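PDB 4DNY: metalloprotease stcE from Escherichia coli, which is a secreted zinc metalloprotease of the metzincin type and a mucinase that probably cleaves O-linked glycoproteins, aiding adhesion and immune evasion during infection. Local coordinates for residues Y69-G73 and P74-G78. Numbering follows the deposited sequence.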
ATOM      1  N   TYR A  69      -5.064   4.991   2.462  1.00 15.20           N
ATOM      2  CA  TYR A  69      -5.418   5.390   1.109  1.00 16.91           C
ATOM      3  C   TYR A  69      -4.246   5.245   0.150  1.00 15.10           C
ATOM      4  O   TYR A  69      -3.171   5.815   0.389  1.00 15.61           O
ATOM      5  CB  TYR A  69      -5.880   6.848   1.096  1.00 17.72           C
ATOM      6  CG  TYR A  69      -7.179   7.058   1.866  1.00 18.95           C
ATOM      7  CD1 TYR A  69      -8.398   6.977   1.245  1.00 22.21           C
ATOM      8  CD2 TYR A  69      -7.144   7.312   3.246  1.00 20.84           C
ATOM      9  CE1 TYR A  69      -9.574   7.207   1.952  1.00 23.72           C
ATOM     10  CE2 TYR A  69      -8.319   7.525   3.961  1.00 24.25           C
ATOM     11  CZ  TYR A  69      -9.529   7.435   3.285  1.00 26.45           C
ATOM     12  OH  TYR A  69     -10.722   7.640   3.989  1.00 30.91           O
ATOM     13  N   LEU A  70      -4.440   4.524  -0.960  1.00 14.25           N
ATOM     14  CA  LEU A  70      -3.397   4.505  -1.965  1.00 14.42           C
ATOM     15  C   LEU A  70      -3.473   5.794  -2.825  1.00 16.47           C
ATOM     16  O   LEU A  70      -4.547   6.254  -3.132  1.00 17.48           O
ATOM     17  CB  LEU A  70      -3.534   3.237  -2.814  1.00 14.33           C
ATOM     18  CG  LEU A  70      -3.385   1.898  -2.118  1.00 13.18           C
ATOM     19  CD1 LEU A  70      -3.155   0.803  -3.189  1.00 12.05           C
ATOM     20  CD2 LEU A  70      -2.170   1.863  -1.170  1.00 14.05           C
ATOM     21  N   PRO A  71      -2.317   6.379  -3.144  1.00 16.20           N
ATOM     22  CA  PRO A  71      -2.311   7.617  -3.942  1.00 18.47           C
ATOM     23  C   PRO A  71      -2.694   7.403  -5.404  1.00 20.56           C
ATOM     24  O   PRO A  71      -2.636   6.267  -5.915  1.00 19.73           O
ATOM     25  CB  PRO A  71      -0.883   8.074  -3.798  1.00 18.56           C
ATOM     26  CG  PRO A  71      -0.055   6.771  -3.656  1.00 17.31           C
ATOM     27  CD  PRO A  71      -0.950   5.902  -2.844  1.00 15.87           C
ATOM     28  N   GLN A  72      -3.022   8.500  -6.110  1.00 21.87           N
ATOM     29  CA  GLN A  72      -3.227   8.477  -7.530  1.00 23.01           C
ATOM     30  C   GLN A  72      -2.271   9.472  -8.168  1.00 24.24           C
ATOM     31  O   GLN A  72      -1.925  10.470  -7.561  1.00 27.15           O
ATOM     32  CB  GLN A  72      -4.658   8.874  -7.885  1.00 23.97           C
ATOM     33  CG  GLN A  72      -5.727   7.922  -7.411  1.00 26.34           C
ATOM     34  CD  GLN A  72      -5.783   6.627  -8.224  1.00 24.58           C
ATOM     35  OE1 GLN A  72      -5.618   6.650  -9.442  1.00 26.06           O
ATOM     36  NE2 GLN A  72      -6.122   5.541  -7.567  1.00 24.24           N
ATOM     37  N   GLY A  73      -1.869   9.198  -9.407  1.00 25.70           N
ATOM     38  CA  GLY A  73      -1.063  10.143 -10.171  1.00 27.63           C
ATOM     39  C   GLY A  73      -0.213   9.462 -11.188  1.00 28.54           C
ATOM     40  O   GLY A  73       0.111   8.268 -11.083  1.00 25.73           O
ATOM     41  N   PRO A  74       0.216  10.230 -12.175  1.00 30.54           N
ATOM     42  CA  PRO A  74       0.961   9.702 -13.282  1.00 30.95           C
ATOM     43  C   PRO A  74       2.275   9.000 -12.912  1.00 29.57           C
ATOM     44  O   PRO A  74       2.594   7.939 -13.485  1.00 29.47           O
ATOM     45  CB  PRO A  74       1.245  10.957 -14.137  1.00 33.11           C
ATOM     46  CG  PRO A  74       0.286  11.957 -13.729  1.00 34.49           C
ATOM     47  CD  PRO A  74      -0.128  11.666 -12.334  1.00 33.83           C
ATOM     48  N   ASP A  75       3.012   9.561 -11.955  1.00 28.55           N
ATOM     49  CA  ASP A  75       4.318   9.061 -11.613  1.00 28.10           C
ATOM     50  C   ASP A  75       4.305   7.719 -10.882  1.00 25.05           C
ATOM     51  O   ASP A  75       5.369   7.173 -10.563  1.00 24.41           O
ATOM     52  CB  ASP A  75       5.119  10.113 -10.822  1.00 28.71           C
ATOM     53  CG  ASP A  75       4.452  10.538  -9.525  1.00 31.88           C
ATOM     54  OD1 ASP A  75       3.268  10.243  -9.276  1.00 29.05           O
ATOM     55  OD2 ASP A  75       5.156  11.211  -8.754  1.00 35.42           O
ATOM     56  N   LEU A  76       3.103   7.186 -10.645  1.00 22.82           N
ATOM     57  CA  LEU A  76       2.944   5.863  -9.961  1.00 21.39           C
ATOM     58  C   LEU A  76       2.956   4.681 -10.940  1.00 19.86           C
ATOM     59  O   LEU A  76       2.842   3.526 -10.544  1.00 18.32           O
ATOM     60  CB  LEU A  76       1.640   5.853  -9.168  1.00 20.76           C
ATOM     61  CG  LEU A  76       1.511   6.802  -7.962  1.00 22.28           C
ATOM     62  CD1 LEU A  76       0.097   6.887  -7.463  1.00 23.56           C
ATOM     63  CD2 LEU A  76       2.499   6.459  -6.838  1.00 23.92           C
ATOM     64  N   GLU A  77       3.096   4.950 -12.217  1.00 20.37           N
ATOM     65  CA  GLU A  77       3.082   3.922 -13.226  1.00 19.20           C
ATOM     66  C   GLU A  77       4.062   2.787 -12.921  1.00 18.83           C
ATOM     67  O   GLU A  77       5.268   3.009 -12.756  1.00 18.36           O
ATOM     68  CB  GLU A  77       3.387   4.541 -14.572  1.00 22.61           C
ATOM     69  CG  GLU A  77       2.981   3.790 -15.719  1.00 23.24           C
ATOM     70  CD  GLU A  77       1.499   3.407 -15.769  1.00 19.79           C
ATOM     71  OE1 GLU A  77       0.587   4.144 -15.235  1.00 23.01           O
ATOM     72  OE2 GLU A  77       1.350   2.326 -16.261  1.00 20.01           O
ATOM     73  N   GLY A  78       3.521   1.576 -12.852  1.00 17.62           N
ATOM     74  CA  GLY A  78       4.280   0.360 -12.575  1.00 15.75           C
ATOM     75  C   GLY A  78       4.711   0.162 -11.130  1.00 15.68           C
ATOM     76  O   GLY A  78       5.362  -0.862 -10.806  1.00 15.30           O
TER
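In the beta-sandwich domain of StcE, the loop leading from strand 67-69 of the three-stranded sheet to strand 80-86 of the five-stranded sheet turns through a short 3-10 segment, 74-76, and illustrates how a connection with little regular structure folds back on itself. L76 reaches back five residues to P71. A backbone hydrogen bond from L76 N to G73 O, 3.2 Å long and fairly straight at 159°, closes the first turn of the 3-10 segment, with the donor well above the carbonyl plane. A second bond, from E77 N to P74 O at 3.3 Å, continues the 3-10 pattern. In L76, chi1 of -66° combines with an extended second torsion (chi2 168°) to carry CD1 back to P71. There CD1 lies 3.8 Å from P71 CG and only 3.2 Å from P71 O, the two side chains meeting at about a right angle. CB of L76 rests 3.4 Å from G73 O, the same oxygen that receives its N-H. G73 itself adopts a backbone conformation suited to a residue without a side chain. P71 and L76 are buried together against helix 43-49, where H46 also bonds D75 OD1. On the sheet side, Y112 of strand 107-113 touches L76 and W117 of strand 116-119 donates to P71 O.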